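Local coordinates for protein CCMAN5 (Cellulosimicrobium cellulans, PDB 2XSG) that acts as a family 92 glycoside hydrolase with alpha-mannosidase activity, a calcium-containing bacterial enzyme that enables mannose-6-phosphate modification of yeast-produced lysosomal enzymes, at residues G24-P28 / N48-Y52; T65-G69 / A320-N324; R42-R47 / E164-T168; L12-V17 / Y312-R317; K58-F62 / Y113-L117. One frame throughout, in Å; residues are numbered along the deposited sequence.

Contact 1: G24-P28 / N48-Y52; sequences GNDMP and NNTGY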
# COMPACT_ATOMS: atom_id res chain seq x y z
N GLY A 24 -10.63 -1.15 -5.26
CA GLY A 24 -9.34 -0.61 -4.82
C GLY A 24 -9.19 -0.46 -3.32
O GLY A 24 -8.09 -0.63 -2.80
N ASN A 25 -10.29 -0.16 -2.62
CA ASN A 25 -10.29 0.08 -1.18
C ASN A 25 -9.37 1.19 -0.71
O ASN A 25 -8.74 1.09 0.33
CB ASN A 25 -10.12 -1.23 -0.38
CG ASN A 25 -11.41 -2.05 -0.34
OD1 ASN A 25 -12.43 -1.58 0.17
ND2 ASN A 25 -11.36 -3.27 -0.88
N ASP A 26 -9.27 2.25 -1.52
CA ASP A 26 -8.55 3.45 -1.14
C ASP A 26 -9.48 4.52 -0.59
O ASP A 26 -10.71 4.41 -0.68
CB ASP A 26 -7.76 3.99 -2.34
CG ASP A 26 -6.47 3.23 -2.57
OD1 ASP A 26 -5.79 2.85 -1.56
OD2 ASP A 26 -6.14 3.02 -3.75
N MET A 27 -8.89 5.56 -0.01
CA MET A 27 -9.65 6.57 0.71
C MET A 27 -9.45 7.97 0.12
O MET A 27 -8.37 8.29 -0.37
CB MET A 27 -9.24 6.56 2.19
CG MET A 27 -7.80 7.02 2.45
SD MET A 27 -7.28 6.67 4.14
CE MET A 27 -6.92 4.90 3.99
N PRO A 28 -10.48 8.83 0.19
CA PRO A 28 -10.28 10.23 -0.17
C PRO A 28 -9.75 11.07 1.01
O PRO A 28 -9.63 12.28 0.89
CB PRO A 28 -11.69 10.68 -0.53
CG PRO A 28 -12.56 9.90 0.43
CD PRO A 28 -11.88 8.55 0.58
N ASN A 48 -16.51 1.48 1.80
CA ASN A 48 -15.44 0.55 1.47
C ASN A 48 -14.63 0.20 2.74
O ASN A 48 -15.02 0.58 3.85
CB ASN A 48 -14.60 1.01 0.26
CG ASN A 48 -13.56 2.07 0.58
OD1 ASN A 48 -13.41 2.52 1.72
ND2 ASN A 48 -12.80 2.46 -0.44
N ASN A 49 -13.55 -0.55 2.61
CA ASN A 49 -12.79 -0.96 3.80
C ASN A 49 -12.24 0.23 4.59
O ASN A 49 -12.07 0.14 5.81
CB ASN A 49 -11.66 -1.94 3.44
CG ASN A 49 -12.18 -3.25 2.89
OD1 ASN A 49 -11.43 -4.03 2.29
ND2 ASN A 49 -13.48 -3.48 3.06
N THR A 50 -12.02 1.35 3.92
CA THR A 50 -11.49 2.54 4.60
C THR A 50 -12.56 3.31 5.36
O THR A 50 -12.24 4.07 6.26
CB THR A 50 -10.76 3.51 3.68
OG1 THR A 50 -11.70 4.31 2.93
CG2 THR A 50 -9.79 2.74 2.75
N GLY A 51 -13.82 3.11 4.98
CA GLY A 51 -14.92 3.82 5.61
C GLY A 51 -15.66 4.75 4.67
O GLY A 51 -16.62 5.39 5.08
N TYR A 52 -15.22 4.83 3.40
CA TYR A 52 -15.90 5.67 2.39
C TYR A 52 -16.15 4.91 1.10
O TYR A 52 -15.21 4.44 0.44
CB TYR A 52 -15.04 6.92 2.11
CG TYR A 52 -15.55 7.86 1.03
CD1 TYR A 52 -15.37 7.57 -0.33
CD2 TYR A 52 -16.18 9.05 1.37
CE1 TYR A 52 -15.83 8.43 -1.32
CE2 TYR A 52 -16.62 9.94 0.41
CZ TYR A 52 -16.45 9.62 -0.94
OH TYR A 52 -16.91 10.52 -1.89
O HOH W 1 -12.82 1.03 -2.85

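Contact 2: T65-G69 / A320-N324; sequences TNLDG and AMPMN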
# COMPACT_ATOMS: atom_id res chain seq x y z
N THR A 65 -7.81 7.60 11.85
CA THR A 65 -6.81 6.56 11.59
C THR A 65 -7.29 5.65 10.48
O THR A 65 -8.50 5.50 10.24
CB THR A 65 -6.50 5.68 12.85
OG1 THR A 65 -7.61 4.81 13.14
CG2 THR A 65 -6.19 6.54 14.07
N ASN A 66 -6.34 5.05 9.77
CA ASN A 66 -6.72 4.20 8.66
C ASN A 66 -5.55 3.42 8.06
O ASN A 66 -4.39 3.62 8.45
CB ASN A 66 -7.40 5.04 7.59
CG ASN A 66 -8.70 4.44 7.13
OD1 ASN A 66 -8.76 3.24 6.80
ND2 ASN A 66 -9.76 5.25 7.11
N LEU A 67 -5.90 2.56 7.11
CA LEU A 67 -4.95 1.77 6.33
C LEU A 67 -5.37 1.83 4.87
O LEU A 67 -6.55 1.63 4.55
CB LEU A 67 -4.95 0.31 6.78
CG LEU A 67 -4.45 -0.00 8.19
CD1 LEU A 67 -4.56 -1.50 8.47
CD2 LEU A 67 -3.02 0.50 8.38
N ASP A 68 -4.42 2.04 3.97
CA ASP A 68 -4.77 2.21 2.56
C ASP A 68 -4.82 0.90 1.83
O ASP A 68 -3.86 0.12 1.86
CB ASP A 68 -3.78 3.14 1.87
CG ASP A 68 -3.63 4.45 2.59
OD1 ASP A 68 -3.03 4.42 3.69
OD2 ASP A 68 -4.10 5.50 2.08
N GLY A 69 -5.95 0.65 1.18
CA GLY A 69 -6.09 -0.46 0.25
C GLY A 69 -6.03 -1.85 0.81
O GLY A 69 -5.73 -2.80 0.08
N ALA A 320 2.13 6.59 1.21
CA ALA A 320 1.16 6.44 2.30
C ALA A 320 1.66 5.52 3.42
O ALA A 320 1.60 5.88 4.59
CB ALA A 320 -0.15 5.94 1.77
N MET A 321 2.10 4.31 3.06
CA MET A 321 2.48 3.31 4.06
C MET A 321 3.85 2.73 3.73
O MET A 321 4.17 2.61 2.55
CB MET A 321 1.45 2.18 4.11
CG MET A 321 0.11 2.54 4.79
SD MET A 321 -1.19 1.30 4.53
CE MET A 321 -0.57 -0.14 5.40
N PRO A 322 4.67 2.39 4.75
CA PRO A 322 4.40 2.57 6.18
C PRO A 322 4.28 4.04 6.60
O PRO A 322 4.83 4.93 5.94
CB PRO A 322 5.61 1.88 6.86
CG PRO A 322 6.70 1.96 5.83
CD PRO A 322 5.98 1.76 4.52
N MET A 323 3.56 4.28 7.70
CA MET A 323 3.27 5.64 8.15
C MET A 323 4.34 6.11 9.11
O MET A 323 4.96 5.29 9.81
CB MET A 323 1.93 5.72 8.90
CG MET A 323 0.78 4.95 8.32
SD MET A 323 -0.54 4.96 9.57
CE MET A 323 -1.11 3.29 9.39
N ASN A 324 4.55 7.42 9.16
CA ASN A 324 5.43 8.02 10.16
C ASN A 324 4.88 7.67 11.55
O ASN A 324 3.78 8.12 11.91
CB ASN A 324 5.51 9.54 9.93
CG ASN A 324 6.56 10.24 10.79
OD1 ASN A 324 6.87 9.82 11.91
ND2 ASN A 324 7.09 11.35 10.27

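Contact 3: R42-R47 / E164-T168; sequences RTTPGR and ETNNT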
# COMPACT_ATOMS: atom_id res chain seq x y z
N ARG A 42 -16.75 9.27 6.53
CA ARG A 42 -17.35 7.95 6.64
C ARG A 42 -18.73 7.89 6.01
O ARG A 42 -19.65 8.55 6.48
CB ARG A 42 -17.48 7.53 8.11
CG ARG A 42 -17.74 6.04 8.32
CD ARG A 42 -17.40 5.65 9.78
NE ARG A 42 -17.27 4.21 9.99
CZ ARG A 42 -16.19 3.48 9.68
NH1 ARG A 42 -15.15 4.05 9.09
NH2 ARG A 42 -16.17 2.17 9.94
N THR A 43 -18.89 7.09 4.96
CA THR A 43 -20.21 6.99 4.34
C THR A 43 -21.14 6.07 5.14
O THR A 43 -20.68 5.29 5.98
CB THR A 43 -20.17 6.55 2.85
OG1 THR A 43 -19.58 5.25 2.73
CG2 THR A 43 -19.39 7.55 2.02
N THR A 44 -22.44 6.17 4.89
CA THR A 44 -23.42 5.29 5.54
C THR A 44 -24.59 5.10 4.58
O THR A 44 -24.91 6.02 3.81
CB THR A 44 -23.88 5.89 6.89
OG1 THR A 44 -24.92 5.08 7.45
CG2 THR A 44 -24.36 7.34 6.74
N PRO A 45 -25.23 3.91 4.60
CA PRO A 45 -24.97 2.72 5.41
C PRO A 45 -23.84 1.85 4.87
O PRO A 45 -23.37 0.95 5.57
CB PRO A 45 -26.29 1.96 5.34
CG PRO A 45 -26.82 2.29 3.99
CD PRO A 45 -26.39 3.71 3.70
N GLY A 46 -23.42 2.10 3.64
CA GLY A 46 -22.33 1.32 3.02
C GLY A 46 -21.02 2.09 3.06
O GLY A 46 -21.00 3.31 3.20
N ARG A 47 -19.92 1.36 2.97
CA ARG A 47 -18.59 1.94 2.97
C ARG A 47 -17.67 1.00 2.21
O ARG A 47 -18.02 -0.17 2.02
CB ARG A 47 -18.08 2.15 4.41
CG ARG A 47 -17.98 0.86 5.29
CD ARG A 47 -17.48 1.21 6.68
NE ARG A 47 -17.20 0.05 7.54
CZ ARG A 47 -16.06 -0.64 7.57
NH1 ARG A 47 -15.05 -0.37 6.76
NH2 ARG A 47 -15.93 -1.64 8.42
N GLU A 164 -15.83 4.48 19.92
CA GLU A 164 -16.05 3.06 19.69
C GLU A 164 -15.74 2.68 18.24
O GLU A 164 -15.22 1.61 17.99
CB GLU A 164 -17.49 2.67 20.06
CG GLU A 164 -17.72 1.15 20.14
CD GLU A 164 -17.96 0.51 18.77
OE1 GLU A 164 -18.30 1.23 17.81
OE2 GLU A 164 -17.81 -0.72 18.65
N THR A 165 -16.06 3.58 17.29
CA THR A 165 -15.93 3.35 15.84
C THR A 165 -14.57 2.77 15.47
O THR A 165 -13.52 3.32 15.83
CB THR A 165 -16.18 4.65 15.04
OG1 THR A 165 -17.37 5.28 15.50
CG2 THR A 165 -16.29 4.37 13.53
N ASN A 166 -14.60 1.62 14.79
CA ASN A 166 -13.40 1.02 14.20
C ASN A 166 -13.79 0.20 12.98
O ASN A 166 -14.87 -0.39 12.97
CB ASN A 166 -12.68 0.13 15.23
CG ASN A 166 -11.33 -0.34 14.73
OD1 ASN A 166 -11.24 -1.32 14.01
ND2 ASN A 166 -10.27 0.35 15.15
N ASN A 167 -12.91 0.15 11.98
CA ASN A 167 -13.16 -0.60 10.75
C ASN A 167 -13.26 -2.11 10.94
O ASN A 167 -13.89 -2.80 10.12
CB ASN A 167 -12.15 -0.23 9.65
CG ASN A 167 -12.40 1.16 9.09
OD1 ASN A 167 -13.54 1.62 9.04
ND2 ASN A 167 -11.35 1.83 8.68
N THR A 168 -12.66 -2.61 12.01
CA THR A 168 -12.70 -4.04 12.31
C THR A 168 -13.08 -4.34 13.75
O THR A 168 -14.01 -5.10 13.98
CB THR A 168 -11.37 -4.73 11.96
OG1 THR A 168 -11.21 -4.75 10.54
CG2 THR A 168 -11.35 -6.17 12.47

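Contact 4: L12-V17 / Y312-R317; sequences LVDVFV and YTHLYR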
# COMPACT_ATOMS: atom_id res chain seq x y z
N LEU A 12 -3.17 17.64 -9.96
CA LEU A 12 -3.31 16.49 -10.87
C LEU A 12 -3.75 15.18 -10.20
O LEU A 12 -4.28 14.29 -10.87
CB LEU A 12 -2.02 16.26 -11.66
CG LEU A 12 -1.53 17.40 -12.55
CD1 LEU A 12 -0.24 16.95 -13.26
CD2 LEU A 12 -2.61 17.85 -13.60
N VAL A 13 -3.52 15.08 -8.89
CA VAL A 13 -3.98 13.95 -8.08
C VAL A 13 -5.52 13.93 -7.98
O VAL A 13 -6.16 14.95 -7.67
CB VAL A 13 -3.34 14.01 -6.66
CG1 VAL A 13 -3.86 12.93 -5.73
CG2 VAL A 13 -1.82 13.90 -6.76
N ASP A 14 -6.11 12.76 -8.24
CA ASP A 14 -7.53 12.55 -7.98
C ASP A 14 -7.69 11.57 -6.79
O ASP A 14 -7.64 10.34 -6.98
CB ASP A 14 -8.22 12.00 -9.24
CG ASP A 14 -9.74 11.91 -9.11
OD1 ASP A 14 -10.30 11.98 -7.98
OD2 ASP A 14 -10.39 11.72 -10.16
N VAL A 15 -7.91 12.12 -5.59
CA VAL A 15 -8.00 11.28 -4.39
C VAL A 15 -9.25 10.38 -4.35
O VAL A 15 -9.40 9.57 -3.45
CB VAL A 15 -7.91 12.10 -3.06
CG1 VAL A 15 -6.61 12.92 -2.99
CG2 VAL A 15 -9.15 12.99 -2.86
N PHE A 16 -10.13 10.52 -5.34
CA PHE A 16 -11.33 9.68 -5.37
C PHE A 16 -11.14 8.42 -6.19
O PHE A 16 -11.96 7.51 -6.12
CB PHE A 16 -12.53 10.48 -5.87
CG PHE A 16 -12.98 11.53 -4.90
CD1 PHE A 16 -13.61 11.17 -3.71
CD2 PHE A 16 -12.78 12.86 -5.18
CE1 PHE A 16 -14.02 12.14 -2.80
CE2 PHE A 16 -13.18 13.85 -4.28
CZ PHE A 16 -13.81 13.48 -3.09
N VAL A 17 -10.04 8.35 -6.92
CA VAL A 17 -9.73 7.16 -7.68
C VAL A 17 -9.58 5.98 -6.73
O VAL A 17 -8.79 6.05 -5.78
CB VAL A 17 -8.48 7.34 -8.55
CG1 VAL A 17 -7.92 5.97 -9.02
CG2 VAL A 17 -8.82 8.26 -9.73
N TYR A 312 0.23 10.84 -11.40
CA TYR A 312 0.39 11.63 -10.17
C TYR A 312 -0.52 11.16 -9.02
O TYR A 312 -0.14 11.25 -7.85
CB TYR A 312 0.33 13.15 -10.42
CG TYR A 312 1.63 13.65 -11.03
CD1 TYR A 312 2.82 13.71 -10.27
CD2 TYR A 312 1.70 14.00 -12.37
CE1 TYR A 312 4.01 14.13 -10.84
CE2 TYR A 312 2.89 14.42 -12.95
CZ TYR A 312 4.05 14.47 -12.18
OH TYR A 312 5.22 14.88 -12.75
N THR A 313 -1.70 10.66 -9.38
CA THR A 313 -2.61 10.06 -8.42
C THR A 313 -1.95 8.84 -7.77
O THR A 313 -2.00 8.67 -6.55
CB THR A 313 -3.95 9.67 -9.08
OG1 THR A 313 -4.60 10.84 -9.61
CG2 THR A 313 -4.88 8.95 -8.08
N HIS A 314 -1.32 8.00 -8.59
CA HIS A 314 -0.67 6.80 -8.06
C HIS A 314 0.67 7.10 -7.39
O HIS A 314 1.07 6.41 -6.43
CB HIS A 314 -0.57 5.69 -9.11
CG HIS A 314 -1.90 5.15 -9.53
ND1 HIS A 314 -2.81 4.64 -8.63
CD2 HIS A 314 -2.49 5.07 -10.75
CE1 HIS A 314 -3.90 4.27 -9.27
NE2 HIS A 314 -3.72 4.50 -10.56
N LEU A 315 1.37 8.15 -7.85
CA LEU A 315 2.53 8.61 -7.09
C LEU A 315 2.08 9.05 -5.68
O LEU A 315 2.73 8.70 -4.66
CB LEU A 315 3.27 9.73 -7.82
CG LEU A 315 4.67 10.14 -7.32
CD1 LEU A 315 5.69 9.00 -7.44
CD2 LEU A 315 5.18 11.38 -8.05
N TYR A 316 0.97 9.79 -5.61
CA TYR A 316 0.39 10.19 -4.32
C TYR A 316 0.15 8.95 -3.43
O TYR A 316 0.52 8.93 -2.27
CB TYR A 316 -0.87 11.02 -4.55
CG TYR A 316 -1.79 11.18 -3.36
CD1 TYR A 316 -1.58 12.18 -2.41
CD2 TYR A 316 -2.89 10.34 -3.19
CE1 TYR A 316 -2.44 12.33 -1.30
CE2 TYR A 316 -3.74 10.47 -2.09
CZ TYR A 316 -3.51 11.47 -1.15
OH TYR A 316 -4.37 11.60 -0.07
N ARG A 317 -0.45 7.91 -4.00
CA ARG A 317 -0.77 6.68 -3.27
C ARG A 317 0.49 5.92 -2.82
O ARG A 317 0.45 5.19 -1.83
CB ARG A 317 -1.62 5.76 -4.15
CG ARG A 317 -3.00 6.29 -4.52
CD ARG A 317 -3.85 6.49 -3.29
NE ARG A 317 -5.24 6.75 -3.64
CZ ARG A 317 -6.14 7.31 -2.82
NH1 ARG A 317 -5.80 7.69 -1.60
NH2 ARG A 317 -7.38 7.49 -3.25

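Contact 5: K58-F62 / Y113-L117; sequences KISGF and YSVGL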
# COMPACT_ATOMS: atom_id res chain seq x y z
N LYS A 58 -24.79 9.31 1.86
CA LYS A 58 -24.78 9.86 3.20
C LYS A 58 -23.42 9.71 3.86
O LYS A 58 -22.71 8.74 3.61
CB LYS A 58 -25.88 9.25 4.06
CG LYS A 58 -27.27 9.73 3.67
CD LYS A 58 -28.33 8.79 4.14
CE LYS A 58 -29.69 9.25 3.66
NZ LYS A 58 -30.71 8.28 4.09
N ILE A 59 -23.09 10.69 4.68
CA ILE A 59 -21.88 10.72 5.47
C ILE A 59 -22.25 10.99 6.92
O ILE A 59 -23.07 11.85 7.21
CB ILE A 59 -20.90 11.80 4.94
CG1 ILE A 59 -20.26 11.32 3.63
CG2 ILE A 59 -19.87 12.21 6.01
CD1 ILE A 59 -19.27 12.29 3.01
N SER A 60 -21.65 10.23 7.82
CA SER A 60 -21.79 10.47 9.24
C SER A 60 -20.77 11.53 9.65
O SER A 60 -21.14 12.68 9.87
CB SER A 60 -21.63 9.15 10.01
OG SER A 60 -20.40 8.54 9.64
N GLY A 61 -19.48 11.18 9.69
CA GLY A 61 -18.43 12.11 10.11
C GLY A 61 -17.02 11.75 9.63
O GLY A 61 -16.86 11.11 8.59
N PHE A 62 -16.01 12.15 10.40
CA PHE A 62 -14.61 11.90 10.04
C PHE A 62 -13.87 11.05 11.07
O PHE A 62 -13.93 11.32 12.26
CB PHE A 62 -13.88 13.24 9.85
CG PHE A 62 -14.51 14.10 8.79
CD1 PHE A 62 -14.13 13.97 7.46
CD2 PHE A 62 -15.51 15.02 9.11
CE1 PHE A 62 -14.70 14.73 6.47
CE2 PHE A 62 -16.10 15.80 8.12
CZ PHE A 62 -15.69 15.65 6.78
N TYR A 113 -9.89 17.63 2.62
CA TYR A 113 -11.17 17.16 2.10
C TYR A 113 -12.31 18.10 2.57
O TYR A 113 -12.31 18.55 3.71
CB TYR A 113 -11.42 15.72 2.53
CG TYR A 113 -12.81 15.21 2.22
CD1 TYR A 113 -13.88 15.51 3.07
CD2 TYR A 113 -13.05 14.43 1.10
CE1 TYR A 113 -15.15 15.05 2.81
CE2 TYR A 113 -14.33 13.96 0.83
CZ TYR A 113 -15.37 14.28 1.69
OH TYR A 113 -16.65 13.84 1.42
N SER A 114 -13.25 18.40 1.67
CA SER A 114 -14.36 19.29 2.02
C SER A 114 -15.68 18.76 1.43
O SER A 114 -15.68 18.18 0.33
CB SER A 114 -14.08 20.74 1.58
OG SER A 114 -12.73 21.14 1.87
N VAL A 115 -16.77 18.94 2.17
CA VAL A 115 -18.10 18.46 1.77
C VAL A 115 -19.21 19.28 2.46
O VAL A 115 -19.06 19.72 3.62
CB VAL A 115 -18.29 16.94 2.09
CG1 VAL A 115 -18.30 16.67 3.62
CG2 VAL A 115 -19.58 16.39 1.44
N GLY A 116 -20.28 19.51 1.72
CA GLY A 116 -21.48 20.10 2.29
C GLY A 116 -22.40 18.99 2.76
O GLY A 116 -22.83 18.15 1.97
N LEU A 117 -22.67 18.97 4.06
CA LEU A 117 -23.51 17.95 4.67
C LEU A 117 -24.87 18.53 4.96
O LEU A 117 -24.97 19.65 5.45
CB LEU A 117 -22.87 17.42 5.97
CG LEU A 117 -21.48 16.79 5.86
CD1 LEU A 117 -20.87 16.54 7.28
CD2 LEU A 117 -21.54 15.50 5.02

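Contact 1: G24-P28 / N48-Y52
Pro28 lays its CG over the middle of the Tyr52 ring, 3.6 Å from the centroid and 11° off the ring normal, a CH-pi contact. The tyrosine OH is hydrogen-bonded to Glu106. At the other end the amides of Asn25 and Asn49 stack almost parallel, with planes 6° apart. Asn25 OD1 also takes the backbone N-H of Asn49 at 2.9 Å in a nearly straight bond, while its ND2 turns to Asp660. The loops before and after strand 40-44 of the N-terminal domain come together here. Between these ends, Asn48 organises its own segment as an Asx turn: OD1 accepts Thr50 N from above its carbonyl plane and Thr50 OG1 on an in-plane lone pair, 2.8 Å away, within a type I beta turn from Asn48 to Gly51. Asn48 CG sits between the backbone N and carbonyl carbon (chi1 80°), which carries Asn48 ND2 across to Asp26 O at 2.9 Å, and a water joins ND2 to Asn25 N. With alanine at this position, Asp26 O is likely to lose this donor and the turn the acceptor that ties it together. Thr50 OG1 lies 3.4 Å from Met27 CB, its CG2 near Met27 CE.

Contact 2: T65-G69 / A320-N324
Ala320 meets Asp68 first, its methyl CB lying 3.8 Å from Asp68 OD1 and nearly as close to the rest of the carboxylate. The next residue, Met321, crosses Asp68 obliquely. Its CG is anti to the carbonyl carbon (chi1 -74°) and the chain bends at its last torsion, which sets SD 3.4 Å from Asp68 N, where it accepts a weak N-H...S hydrogen bond at 156°. The same sulfur is 3.7 Å from Asp68 OD1, and beyond it the methyl CE rests against Leu67 CD2 at 3.9 Å. The carboxylate itself is held by Lys38, whose NZ forms a salt bridge with OD1. Shortened to alanine, residue Asp68 would no longer pair with Lys38, whose charge would probably be left without its mate in this buried setting, with a gap beside the methyl of Ala320.

A cis peptide precedes Pro322, and on its far side Met323 turns back to the loop. It comes in roughly at right angles to Leu67 and places CE 3.5 Å from Leu67 CD2, so the methyls of both methionines touch that one leucine methyl. Met323 CE is also 3.4 Å from Asn66 O.

Almost everything here is apolar and sulfur packing, joining the loop after strand 58-63 in the N-terminal domain to the chain just after helix 306-318 in the catalytic domain. Gly69 bonds through its backbone to Asp662, a calcium ligand, and a bound buffer molecule lies about 7 Å from the Leu67 side chain. This agrees with family 92 enzymes, whose active site is formed where these two domains meet.

Contact 3: R42-R47 / E164-T168
Asn167 is gripped by two arginines through hydrogen bonds. Arg42 comes end-on and fixes a single oxygen with both terminal nitrogens: NH1 reaches Asn167 OD1 at 2.9 Å and NH2 reaches the same OD1 at 2.8 Å. The oxygen lies in the guanidinium plane, and amide and guanidinium are nearly coplanar, 20° apart. Arg47 takes the backbone instead, its NH2 donating to Asn167 O at 2.9 Å, with that oxygen tilted out of the guanidinium plane. Ser73 OG shares this backbone carbonyl; in the side chain, ND2 goes to Gly75 O, so both ends of the amide are tied down.

Face packing comes second. Thr165 CG2 sits over one face of the Arg42 guanidinium, 3.7 Å from NE, and Arg47 CD covers the opposite face. The Arg47 guanidinium has Arg42 NH2 and Asn167 OD1 over one of its faces. Both arginine chains run extended; in Arg42 CG is anti to the backbone N (chi1 -164°), which sends the group straight out from its strand.

Within 164-168, Asn166 OD1 accepts Thr168 N at 2.8 Å, an Asx turn at the end of the arginine-held loop between strands 158-162 and 169-179 of the N-terminal domain.

Contact 4: L12-V17 / Y312-R317
Val13 and Thr313 mark the tight part of the contact, where the loop comes closest to helix 306-318, with their CA atoms 4.1 Å apart. Thr313 OG1 accepts the backbone N-H of Asp14 at 2.8 Å and 169°, close to straight; the same hydroxyl is bonded to Arg309 O, one turn back along the helix. Next to it Val13 spreads its two methyls. CG1, anti to the backbone N (chi1 175°), lies over the face of the Tyr316 ring, 4.0 Å from its centroid, while CG2 touches Tyr312 O at 3.3 Å. Val15 CG1 continues the packing toward the outer end of the Tyr316 ring, and Trp286 meets that ring as well. Val17 is also on the buried side, its CB 4.0 Å from Thr313 CG2.

The solvent side is at Leu12 and Asp14, both partly exposed. Leu12 still packs closely, running alongside Tyr312 in the same direction with its CD1 3.6 Å from Tyr312 CD2. Asp14 is the looser of the two and directs its carboxylate away from the helix; OD1 accepts Phe16 N at 3.0 Å, an Asx turn that falls within the type I beta turn from Asp14 to Val17.

From the helix the buried Arg317 bends at chi2 and brings its guanidinium to the loop carbonyls. NH2 donates to Val17 O at 3.2 Å, with that oxygen near the guanidinium plane, and NH1 bonds Met27 O. Its positive charge thus sits among backbone carbonyls, with Asp26 as a long, weak ion pair, so much of its compensation probably comes from peptide dipoles.

Contact 5: K58-F62 / Y113-L117
Tyr113 OH is hydrogen-bonded to Glu106, and on the side facing strand 58-63 the same oxygen has Ile59 CD1 against it at 3.4 Å. The two side chains arrive from opposite directions: the tyrosine, with CG anti to its backbone N (chi1 171°), reaches over to the isoleucine, whose straight chain carries CD1 to the phenol.

Nearer the root of the tyrosine ring, Phe62 CE1 lies 3.6 Å from Tyr113 CD1, and the rings meet rim to rim, centroids 5.9 Å apart and planes at 68°, neither lying over the face of the other. Phe62 CZ also reaches Val115 CG1 at 4.2 Å. At the far end Leu117 crosses Ile59 at about a right angle and wedges CD2 against its branch point, 3.8 Å from Ile59 CB.

The strands belong to different sheets. Their axes pass 8.8 Å apart at 109°, and side chains fill the space between them, helped by Pro41, which touches Ile59, Phe62 and Tyr113 from the neighbouring strand 40-44. No hydrogen bond joins the two segments. The sheets are therefore held together here by shape and hydrophobic burial, and the phenol, a polar group at the edge of this apolar packing, has its partner in Glu106.

In the fold
From the N terminus, 12-17 waits longest for its partner: contact 4 closes a loop of nearly 300 residues on helix 306-318, and contacts 1, 3 and 5 all lie within that span. Contact 1 closes the first short loop, around strand 40-44. Contact 3 crosses it, since 42-47 falls between the halves of contact 1 and pairs only at 164-168. Contact 5 sits wholly within contact 3, and their strands 40-44 and 58-63 are sheet neighbours. Contact 2 follows contact 1 in series but crosses the other three, its second half lying just beyond helix 306-318. Contacts 2 and 4 join the N-terminal region to the catalytic domain; contacts 1, 3 and 5 tie the N-terminal region together.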